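Local coordinates for protein transferrin (PDB 6WB6) that binds a single ferric ion together with carbonate and transports iron in the tobacco hornworm Manduca sexta, at residues Arg89-Ile94 with Ala265-Ala270; Ser202-Ala207 with Phe220-Phe225; Ala269-Gln274 with Ala336-Val341. All blocks are in the same frame, centred on the assembly; numbering follows the deposited sequence.

In the fold
All three contacts lie in the first transferrin-like half of the chain, around its iron site, and reach one mixed sheet in which strand 90-97 is flanked by strands 218-222 and 269-271. Contacts 1 and 2, with centres about 11 Å apart, each supply a tyrosine to the iron, Tyr90 and Tyr204; they join where Val93 N meets Thr221 O at 2.8 Å. Contact 3 shares Ala269 and Ala270 with contact 1, about 9 Å away between centres, and sends Arg271 NH1 to within 2.6 Å of Tyr90 OH, beside a bound carbonate. Contacts 2 and 3 do not touch; their nearest atoms are about 5 Å apart.

Contact 1: Arg89-Ile94 with Ala265-Ala270; sequences RYEAVI and ACSWAA. With FE (Fe (III) ion), chain E; NAG (2-acetamido-2-deoxy-beta-D-glucopyranose), chain C.
An antiparallel pairing of strands 90-97 and 269-271, next to the iron site of the transferrin fold, joins Glu91 and Ala92 to Ala269 and Ala270. Ala92 N donates to Ala269 O at 2.8 Å with an N-H...O angle of 162°, and Glu91 faces Ala270 as a non-hydrogen-bonded pair. A classic beta bulge, in which Arg89 and Tyr90 both oppose Arg271, interrupts the regular pairing just before this point. The CA-CB bond of Tyr90 points away from Ala265-Ala270, and its OH binds the iron at 2.2 Å; Arg271 hydrogen-bonds the same oxygen, and Tyr204 is a second tyrosine ligand.

Ahead of the paired residues, in Ala265-Trp268, side chains take over from backbone bonds. Ser267 carries OG anti to its own N (chi1 167°), which brings the hydroxyl to Ala92 O as donor at 2.6 Å, tilted 21° from the carbonyl plane. Ala265 CB rests against Val93 CG1, while Trp268 packs beside Ala92 CB and offers one face to Ile94. The Ile94 side chain crosses the indole at about a right angle and lays CD1 over that face, 3.4 Å from the centroid of the six-membered ring of Trp268. Phe220 and Met130 also touch this indole, whereas Cys266 is tied by a disulfide to Cys253.

Waters bridge the two segments. One donates to both Glu91 OE2 and Ala265 O. Another lies in the indole plane at its edge, accepting from Trp268 NE1 at 3.0 Å and donating to Val93 O at 2.7 Å.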
loop_
_atom_site.group_PDB
_atom_site.type_symbol
_atom_site.label_atom_id
_atom_site.label_comp_id
_atom_site.label_asym_id
_atom_site.label_seq_id
_atom_site.Cartn_x
_atom_site.Cartn_y
_atom_site.Cartn_z
ATOM N N ARG A 89 -15.623 -2.761 19.715
ATOM C CA ARG A 89 -15.150 -1.416 19.453
ATOM C C ARG A 89 -16.294 -0.520 18.993
ATOM O O ARG A 89 -16.419 0.637 19.426
ATOM C CB ARG A 89 -14.052 -1.444 18.402
ATOM C CG ARG A 89 -13.443 -0.061 18.163
ATOM C CD ARG A 89 -12.288 -0.213 17.279
ATOM N NE ARG A 89 -11.750 1.038 16.768
ATOM C CZ ARG A 89 -10.576 1.117 16.160
ATOM N NH1 ARG A 89 -9.866 0.005 15.992
ATOM N NH2 ARG A 89 -10.130 2.282 15.691
ATOM N N TYR A 90 -17.104 -0.998 18.062
ATOM C CA TYR A 90 -18.286 -0.219 17.599
ATOM C C TYR A 90 -19.235 -1.096 16.814
ATOM O O TYR A 90 -18.823 -1.922 16.105
ATOM C CB TYR A 90 -18.046 1.051 16.782
ATOM C CG TYR A 90 -17.067 1.019 15.647
ATOM C CD1 TYR A 90 -17.410 0.429 14.452
ATOM C CD2 TYR A 90 -15.847 1.654 15.738
ATOM C CE1 TYR A 90 -16.549 0.430 13.384
ATOM C CE2 TYR A 90 -14.975 1.674 14.680
ATOM C CZ TYR A 90 -15.328 1.041 13.511
ATOM O OH TYR A 90 -14.507 1.042 12.476
ATOM N N GLU A 91 -20.492 -0.858 17.049
ATOM C CA GLU A 91 -21.560 -1.549 16.361
ATOM C C GLU A 91 -21.999 -0.745 15.154
ATOM O O GLU A 91 -22.155 0.481 15.229
ATOM C CB GLU A 91 -22.744 -1.759 17.291
ATOM C CG GLU A 91 -22.397 -2.612 18.495
ATOM C CD GLU A 91 -23.398 -2.399 19.590
ATOM O OE1 GLU A 91 -23.303 -1.343 20.253
ATOM O OE2 GLU A 91 -24.309 -3.243 19.735
ATOM N N ALA A 92 -22.197 -1.459 14.049
ATOM C CA ALA A 92 -22.633 -0.874 12.795
ATOM C C ALA A 92 -24.144 -0.806 12.813
ATOM O O ALA A 92 -24.810 -1.758 13.212
ATOM C CB ALA A 92 -22.154 -1.713 11.599
ATOM N N VAL A 93 -24.689 0.327 12.391
ATOM C CA VAL A 93 -26.126 0.501 12.413
ATOM C C VAL A 93 -26.565 1.096 11.094
ATOM O O VAL A 93 -25.773 1.666 10.338
ATOM C CB VAL A 93 -26.608 1.375 13.610
ATOM C CG1 VAL A 93 -26.335 0.637 14.919
ATOM C CG2 VAL A 93 -25.994 2.703 13.612
ATOM N N ILE A 94 -27.861 0.940 10.839
ATOM C CA ILE A 94 -28.574 1.529 9.712
ATOM C C ILE A 94 -29.560 2.538 10.299
ATOM O O ILE A 94 -30.376 2.178 11.155
ATOM C CB ILE A 94 -29.331 0.467 8.905
ATOM C CG1 ILE A 94 -28.442 -0.735 8.551
ATOM C CG2 ILE A 94 -29.911 1.107 7.637
ATOM C CD1 ILE A 94 -29.209 -1.868 7.946
ATOM N N ALA A 265 -29.500 -0.385 20.385
ATOM C CA ALA A 265 -29.457 -0.443 18.927
ATOM C C ALA A 265 -29.538 -1.887 18.434
ATOM O O ALA A 265 -29.022 -2.805 19.070
ATOM C CB ALA A 265 -28.172 0.227 18.418
ATOM N N CYS A 266 -30.235 -2.091 17.320
ATOM C CA CYS A 266 -30.117 -3.321 16.554
ATOM C C CYS A 266 -29.036 -3.107 15.514
ATOM O O CYS A 266 -29.054 -2.095 14.793
ATOM C CB CYS A 266 -31.428 -3.678 15.871
ATOM S SG CYS A 266 -32.093 -2.339 14.873
ATOM N N SER A 267 -28.116 -4.065 15.427
ATOM C CA SER A 267 -26.866 -3.919 14.692
ATOM C C SER A 267 -26.561 -5.230 14.000
ATOM O O SER A 267 -26.613 -6.284 14.625
ATOM C CB SER A 267 -25.718 -3.529 15.633
ATOM O OG SER A 267 -24.451 -3.666 14.998
ATOM N N TRP A 268 -26.269 -5.175 12.704
ATOM C CA TRP A 268 -25.997 -6.408 11.977
ATOM C C TRP A 268 -24.559 -6.895 12.125
ATOM O O TRP A 268 -24.289 -8.076 11.874
ATOM C CB TRP A 268 -26.334 -6.263 10.484
ATOM C CG TRP A 268 -25.953 -4.993 9.773
ATOM C CD1 TRP A 268 -25.166 -3.971 10.233
ATOM C CD2 TRP A 268 -26.368 -4.612 8.452
ATOM N NE1 TRP A 268 -25.068 -2.989 9.281
ATOM C CE2 TRP A 268 -25.798 -3.359 8.179
ATOM C CE3 TRP A 268 -27.168 -5.217 7.477
ATOM C CZ2 TRP A 268 -25.995 -2.700 6.975
ATOM C CZ3 TRP A 268 -27.360 -4.566 6.289
ATOM C CH2 TRP A 268 -26.777 -3.313 6.045
ATOM N N ALA A 269 -23.630 -6.026 12.513
ATOM C CA ALA A 269 -22.269 -6.459 12.787
ATOM C C ALA A 269 -21.568 -5.390 13.597
ATOM O O ALA A 269 -21.993 -4.229 13.626
ATOM C CB ALA A 269 -21.499 -6.743 11.498
ATOM N N ALA A 270 -20.455 -5.791 14.226
ATOM C CA ALA A 270 -19.635 -4.878 15.001
ATOM C C ALA A 270 -18.174 -5.036 14.610
ATOM O O ALA A 270 -17.737 -6.099 14.199
ATOM C CB ALA A 270 -19.786 -5.133 16.501
HETATM FE FE FE E . -14.720 2.788 11.187
HETATM C C1 NAG C . -25.050 -11.092 13.814
HETATM C C2 NAG C . -25.740 -10.160 14.793
HETATM C C3 NAG C . -27.127 -10.632 15.248
HETATM C C4 NAG C . -27.964 -11.223 14.108
HETATM C C5 NAG C . -27.127 -12.053 13.138
HETATM C C6 NAG C . -27.902 -12.280 11.860
HETATM C C7 NAG C . -24.051 -8.924 16.087
HETATM C C8 NAG C . -23.378 -8.875 17.424
HETATM N N2 NAG C . -24.871 -9.963 15.937
HETATM O O3 NAG C . -27.785 -9.476 15.787
HETATM O O4 NAG C . -28.943 -12.159 14.580
HETATM O O5 NAG C . -25.920 -11.405 12.743
HETATM O O6 NAG C . -28.220 -10.985 11.364
HETATM O O7 NAG C . -23.860 -8.067 15.234
HETATM O O HOH W 1 -26.919 -3.319 20.728
HETATM O O HOH W 2 -24.247 -0.136 8.978
HETATM O O HOH W 3 -29.373 -0.882 12.514
#

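Contact 2: Ser202-Ala207 with Phe220-Phe225; sequences SGYEGA and FTKVIF. With FE (Fe (III) ion), chain E.
The Lys222 chain lies over a face of the Tyr204 ring at the iron site of the transferrin fold, where the start of helix 203-213 packs across the junction of strand 218-222 and helix 223-229. The short helical and strand segments approach to 7.6 Å between axes, at 126° between their N-to-C directions.

Metal coordination comes from Tyr204 OH, 2.1 Å from the iron; Tyr90 is the other tyrosine ligand. Cation-pi and CH-pi contacts cover one face of the Tyr204 ring. The Lys222 chain starts between its own N and carbonyl carbon (chi1 66°) and then runs extended across the ring, placing CE above the middle, 3.3 Å from the Tyr204 centroid. Lys222 NZ continues toward the phenol end, 3.6 Å from the same centroid. If protonated, Lys222 would probably favour negative charge on the metal-bound oxygen. Arg120 makes a further cation-pi contact with Tyr204.

Aromatic packing holds the base of the tyrosine. Tyr204 CB sits over a face of Phe225, 3.3 Å from Phe225 CG and offset toward the rim. The two rings are nearly parallel, but slid so far that they barely overlap. Glu205 CB adds an aliphatic contact to Phe225 CD2 at 3.8 Å.

The polar link across the segments uses Thr221, whose hydroxyl lies near the plane of the Tyr204 ring, at its edge. Thr221 OG1 donates to Tyr204 O at 2.9 Å, approaching from the side of the carbonyl at a C=O...O angle of 114°.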
loop_
_atom_site.group_PDB
_atom_site.type_symbol
_atom_site.label_atom_id
_atom_site.label_comp_id
_atom_site.label_asym_id
_atom_site.label_seq_id
_atom_site.Cartn_x
_atom_site.Cartn_y
_atom_site.Cartn_z
ATOM N N SER A 202 -19.660 13.126 5.162
ATOM C CA SER A 202 -18.968 11.848 5.178
ATOM C C SER A 202 -18.545 11.564 6.606
ATOM O O SER A 202 -18.703 12.396 7.501
ATOM C CB SER A 202 -17.762 11.846 4.222
ATOM O OG SER A 202 -16.764 12.740 4.679
ATOM N N GLY A 203 -18.046 10.371 6.828
ATOM C CA GLY A 203 -17.640 9.995 8.172
ATOM C C GLY A 203 -18.859 9.653 9.019
ATOM O O GLY A 203 -20.002 9.717 8.567
ATOM N N TYR A 204 -18.603 9.228 10.250
ATOM C CA TYR A 204 -19.668 8.755 11.166
ATOM C C TYR A 204 -20.718 9.824 11.430
ATOM O O TYR A 204 -21.838 9.494 11.439
ATOM C CB TYR A 204 -19.109 8.264 12.494
ATOM C CG TYR A 204 -18.049 7.196 12.431
ATOM C CD1 TYR A 204 -18.356 5.888 12.116
ATOM C CD2 TYR A 204 -16.758 7.503 12.766
ATOM C CE1 TYR A 204 -17.399 4.903 12.090
ATOM C CE2 TYR A 204 -15.793 6.539 12.779
ATOM C CZ TYR A 204 -16.111 5.255 12.410
ATOM O OH TYR A 204 -15.164 4.355 12.515
ATOM N N GLU A 205 -20.303 11.045 11.660
ATOM C CA GLU A 205 -21.252 12.114 11.936
ATOM C C GLU A 205 -21.814 12.711 10.659
ATOM O O GLU A 205 -23.005 12.980 10.586
ATOM C CB GLU A 205 -20.592 13.222 12.752
ATOM C CG GLU A 205 -21.588 14.119 13.435
ATOM C CD GLU A 205 -20.918 15.105 14.363
ATOM O OE1 GLU A 205 -19.732 14.884 14.715
ATOM O OE2 GLU A 205 -21.584 16.094 14.739
ATOM N N GLY A 206 -20.963 12.915 9.645
ATOM C CA GLY A 206 -21.429 13.465 8.388
ATOM C C GLY A 206 -22.474 12.602 7.712
ATOM O O GLY A 206 -23.362 13.112 7.030
ATOM N N ALA A 207 -22.403 11.290 7.895
ATOM C CA ALA A 207 -23.451 10.448 7.341
ATOM C C ALA A 207 -24.799 10.774 7.962
ATOM O O ALA A 207 -25.816 10.761 7.276
ATOM C CB ALA A 207 -23.117 8.980 7.556
ATOM N N PHE A 220 -25.442 4.693 7.016
ATOM C CA PHE A 220 -24.688 3.595 7.601
ATOM C C PHE A 220 -23.603 4.188 8.499
ATOM O O PHE A 220 -22.675 4.841 8.014
ATOM C CB PHE A 220 -24.097 2.713 6.501
ATOM C CG PHE A 220 -25.143 2.130 5.575
ATOM C CD1 PHE A 220 -25.908 1.055 5.972
ATOM C CD2 PHE A 220 -25.373 2.672 4.328
ATOM C CE1 PHE A 220 -26.867 0.516 5.127
ATOM C CE2 PHE A 220 -26.344 2.132 3.477
ATOM C CZ PHE A 220 -27.090 1.060 3.888
ATOM N N THR A 221 -23.717 3.968 9.802
ATOM C CA THR A 221 -22.759 4.547 10.711
ATOM C C THR A 221 -22.666 3.647 11.949
ATOM O O THR A 221 -22.961 2.445 11.888
ATOM C CB THR A 221 -23.170 6.003 10.970
ATOM O OG1 THR A 221 -22.227 6.621 11.822
ATOM C CG2 THR A 221 -24.598 6.078 11.573
ATOM N N LYS A 222 -22.209 4.206 13.061
ATOM C CA LYS A 222 -22.069 3.432 14.288
ATOM C C LYS A 222 -22.816 4.126 15.416
ATOM O O LYS A 222 -23.148 5.307 15.345
ATOM C CB LYS A 222 -20.606 3.196 14.688
ATOM C CG LYS A 222 -19.809 4.417 15.070
ATOM C CD LYS A 222 -18.417 4.041 15.562
ATOM C CE LYS A 222 -17.508 5.252 15.586
ATOM N NZ LYS A 222 -16.045 4.895 15.659
ATOM N N VAL A 223 -23.049 3.357 16.477
ATOM C CA VAL A 223 -23.995 3.751 17.511
ATOM C C VAL A 223 -23.534 5.017 18.196
ATOM O O VAL A 223 -24.316 5.938 18.443
ATOM C CB VAL A 223 -24.159 2.611 18.528
ATOM C CG1 VAL A 223 -24.904 3.100 19.776
ATOM C CG2 VAL A 223 -24.846 1.477 17.863
ATOM N N ILE A 224 -22.253 5.065 18.546
ATOM C CA ILE A 224 -21.788 6.107 19.438
ATOM C C ILE A 224 -21.953 7.463 18.780
ATOM O O ILE A 224 -22.361 8.434 19.434
ATOM C CB ILE A 224 -20.337 5.828 19.875
ATOM C CG1 ILE A 224 -19.897 6.846 20.905
ATOM C CG2 ILE A 224 -19.377 5.827 18.686
ATOM C CD1 ILE A 224 -18.613 6.447 21.653
ATOM N N PHE A 225 -21.674 7.553 17.469
ATOM C CA PHE A 225 -21.929 8.807 16.769
ATOM C C PHE A 225 -23.409 9.022 16.544
ATOM O O PHE A 225 -23.845 10.171 16.415
ATOM C CB PHE A 225 -21.191 8.865 15.431
ATOM C CG PHE A 225 -19.789 9.377 15.552
ATOM C CD1 PHE A 225 -18.767 8.521 15.846
ATOM C CD2 PHE A 225 -19.502 10.720 15.401
ATOM C CE1 PHE A 225 -17.499 8.967 15.987
ATOM C CE2 PHE A 225 -18.206 11.176 15.535
ATOM C CZ PHE A 225 -17.212 10.295 15.835
HETATM FE FE FE E . -14.720 2.788 11.187
#

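Contact 3: Ala269-Gln274 with Ala336-Val341; sequences AARPWQ and ANYTEV. With NAG (2-acetamido-2-deoxy-beta-D-glucopyranose), chain C.
Strand 269-271 runs past the turn before helix 338-342, and Ala270 N gives its hydrogen to Ala336 O at 2.9 Å, in the carbonyl plane with an N-H...O angle of 165°. The same carbonyl receives a CA-H...O contact from Ala269. Asn337, with positive phi, ends the preceding helix in a Schellman motif and brings the chain round into the next helix.

The alanines allow close approach: Ala336 CB packs against Pro272 CG at 3.7 Å and also lies near Ala270 CB, while Ala269 CB meets Asn337 CB. Pro272 and Tyr338 carry most of the remaining contact. Tyr338 carries CG anti to its backbone N (chi1 -161°), which lays the ring along Ala270-Pro272. Pro272 CD lies over one ring face, 3.7 Å from the Tyr338 centroid and 18° off the normal; Val341 CB takes the opposite face, toward the rim. The flat ring is therefore held between the proline and its own helix. Ala270 O approaches obliquely, 3.3 Å from Tyr338 CD1.

At the phenol end, a water donates to Tyr338 OH and accepts from Arg271 NE at 3.0 Å. Asn121 also hydrogen-bonds Tyr338 OH. The Arg271 side chain is fully extended, with its CA-CB bond pointing away from Ala336-Val341, and its guanidinium ends at the iron site, where Tyr90 is its partner.

On the other flank, Asn337 ND2 is covalently bonded to C1 of an N-acetylglucosamine and donates to Trp268 O; the sugar's O7 lies 3.3 Å from Ala269 CA. The contact thus joins an N-glycosylated turn between two helices to the strand whose Arg271 lines the carbonate pocket beside the transferrin iron site.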
loop_
_atom_site.group_PDB
_atom_site.type_symbol
_atom_site.label_atom_id
_atom_site.label_comp_id
_atom_site.label_asym_id
_atom_site.label_seq_id
_atom_site.Cartn_x
_atom_site.Cartn_y
_atom_site.Cartn_z
ATOM N N ALA A 269 -23.630 -6.026 12.513
ATOM C CA ALA A 269 -22.269 -6.459 12.787
ATOM C C ALA A 269 -21.568 -5.390 13.597
ATOM O O ALA A 269 -21.993 -4.229 13.626
ATOM C CB ALA A 269 -21.499 -6.743 11.498
ATOM N N ALA A 270 -20.455 -5.791 14.226
ATOM C CA ALA A 270 -19.635 -4.878 15.001
ATOM C C ALA A 270 -18.174 -5.036 14.610
ATOM O O ALA A 270 -17.737 -6.099 14.199
ATOM C CB ALA A 270 -19.786 -5.133 16.501
ATOM N N ARG A 271 -17.425 -3.963 14.717
ATOM C CA ARG A 271 -15.980 -4.085 14.661
ATOM C C ARG A 271 -15.470 -4.510 16.033
ATOM O O ARG A 271 -15.717 -3.804 17.025
ATOM C CB ARG A 271 -15.349 -2.788 14.235
ATOM C CG ARG A 271 -13.883 -2.892 14.002
ATOM C CD ARG A 271 -13.410 -1.582 13.510
ATOM N NE ARG A 271 -12.011 -1.615 13.130
ATOM C CZ ARG A 271 -11.353 -0.547 12.709
ATOM N NH1 ARG A 271 -11.975 0.627 12.594
ATOM N NH2 ARG A 271 -10.082 -0.652 12.406
ATOM N N PRO A 272 -14.815 -5.659 16.152
ATOM C CA PRO A 272 -14.321 -6.080 17.459
ATOM C C PRO A 272 -13.167 -5.203 17.897
ATOM O O PRO A 272 -12.487 -4.582 17.077
ATOM C CB PRO A 272 -13.852 -7.522 17.223
ATOM C CG PRO A 272 -14.318 -7.887 15.831
ATOM C CD PRO A 272 -14.372 -6.597 15.097
ATOM N N TRP A 273 -12.984 -5.137 19.211
ATOM C CA TRP A 273 -11.822 -4.474 19.784
ATOM C C TRP A 273 -10.543 -5.163 19.361
ATOM O O TRP A 273 -10.499 -6.379 19.176
ATOM C CB TRP A 273 -11.864 -4.523 21.299
ATOM C CG TRP A 273 -12.958 -3.767 21.971
ATOM C CD1 TRP A 273 -13.981 -4.297 22.674
ATOM C CD2 TRP A 273 -13.101 -2.346 22.045
ATOM N NE1 TRP A 273 -14.769 -3.300 23.187
ATOM C CE2 TRP A 273 -14.249 -2.087 22.815
ATOM C CE3 TRP A 273 -12.377 -1.268 21.527
ATOM C CZ2 TRP A 273 -14.695 -0.790 23.089
ATOM C CZ3 TRP A 273 -12.825 0.032 21.796
ATOM C CH2 TRP A 273 -13.974 0.256 22.572
ATOM N N GLN A 274 -9.476 -4.383 19.299
ATOM C CA GLN A 274 -8.149 -4.953 19.240
ATOM C C GLN A 274 -7.780 -5.508 20.607
ATOM O O GLN A 274 -8.467 -5.275 21.613
ATOM C CB GLN A 274 -7.112 -3.911 18.853
ATOM C CG GLN A 274 -7.490 -2.988 17.751
ATOM C CD GLN A 274 -6.901 -1.638 17.998
ATOM O OE1 GLN A 274 -7.131 -1.046 19.043
ATOM N NE2 GLN A 274 -6.098 -1.160 17.060
ATOM N N ALA A 336 -18.956 -11.089 16.590
ATOM C CA ALA A 336 -19.179 -9.755 16.091
ATOM C C ALA A 336 -19.819 -9.773 14.713
ATOM O O ALA A 336 -20.136 -8.705 14.187
ATOM C CB ALA A 336 -17.864 -8.986 16.039
ATOM N N ASN A 337 -20.056 -10.970 14.158
ATOM C CA ASN A 337 -20.343 -11.165 12.736
ATOM C C ASN A 337 -19.225 -10.615 11.859
ATOM O O ASN A 337 -19.454 -10.195 10.726
ATOM C CB ASN A 337 -21.671 -10.533 12.336
ATOM C CG ASN A 337 -22.855 -11.212 12.996
ATOM O OD1 ASN A 337 -22.816 -12.404 13.299
ATOM N ND2 ASN A 337 -23.913 -10.461 13.220
ATOM N N TYR A 338 -18.005 -10.596 12.367
ATOM C CA TYR A 338 -16.948 -9.901 11.653
ATOM C C TYR A 338 -16.103 -10.830 10.798
ATOM O O TYR A 338 -15.360 -10.346 9.946
ATOM C CB TYR A 338 -16.065 -9.132 12.652
ATOM C CG TYR A 338 -15.254 -8.039 12.019
ATOM C CD1 TYR A 338 -15.853 -6.865 11.613
ATOM C CD2 TYR A 338 -13.889 -8.179 11.832
ATOM C CE1 TYR A 338 -15.120 -5.854 11.049
ATOM C CE2 TYR A 338 -13.141 -7.171 11.251
ATOM C CZ TYR A 338 -13.774 -6.002 10.873
ATOM O OH TYR A 338 -13.065 -4.997 10.283
ATOM N N THR A 339 -16.175 -12.143 11.008
ATOM C CA THR A 339 -15.464 -13.041 10.099
ATOM C C THR A 339 -16.044 -12.921 8.696
ATOM O O THR A 339 -15.301 -12.856 7.709
ATOM C CB THR A 339 -15.551 -14.486 10.594
ATOM O OG1 THR A 339 -15.290 -14.538 12.000
ATOM C CG2 THR A 339 -14.530 -15.359 9.849
ATOM N N GLU A 340 -17.377 -12.846 8.610
ATOM C CA GLU A 340 -18.074 -12.584 7.348
ATOM C C GLU A 340 -17.488 -11.391 6.624
ATOM O O GLU A 340 -17.234 -11.436 5.410
ATOM C CB GLU A 340 -19.559 -12.318 7.629
ATOM C CG GLU A 340 -20.302 -13.470 8.234
ATOM C CD GLU A 340 -21.709 -13.080 8.674
ATOM O OE1 GLU A 340 -22.524 -12.700 7.806
ATOM O OE2 GLU A 340 -21.984 -13.146 9.891
ATOM N N VAL A 341 -17.297 -10.296 7.363
ATOM C CA VAL A 341 -16.744 -9.067 6.799
ATOM C C VAL A 341 -15.324 -9.301 6.311
ATOM O O VAL A 341 -14.946 -8.889 5.212
ATOM C CB VAL A 341 -16.790 -7.949 7.856
ATOM C CG1 VAL A 341 -16.297 -6.660 7.285
ATOM C CG2 VAL A 341 -18.188 -7.785 8.393
HETATM C C1 NAG C . -25.050 -11.092 13.814
HETATM C C2 NAG C . -25.740 -10.160 14.793
HETATM C C3 NAG C . -27.127 -10.632 15.248
HETATM C C4 NAG C . -27.964 -11.223 14.108
HETATM C C5 NAG C . -27.127 -12.053 13.138
HETATM C C6 NAG C . -27.902 -12.280 11.860
HETATM C C7 NAG C . -24.051 -8.924 16.087
HETATM C C8 NAG C . -23.378 -8.875 17.424
HETATM N N2 NAG C . -24.871 -9.963 15.937
HETATM O O3 NAG C . -27.785 -9.476 15.787
HETATM O O4 NAG C . -28.943 -12.159 14.580
HETATM O O5 NAG C . -25.920 -11.405 12.743
HETATM O O6 NAG C . -28.220 -10.985 11.364
HETATM O O7 NAG C . -23.860 -8.067 15.234
HETATM O O HOH W 4 -10.985 -4.334 12.473
#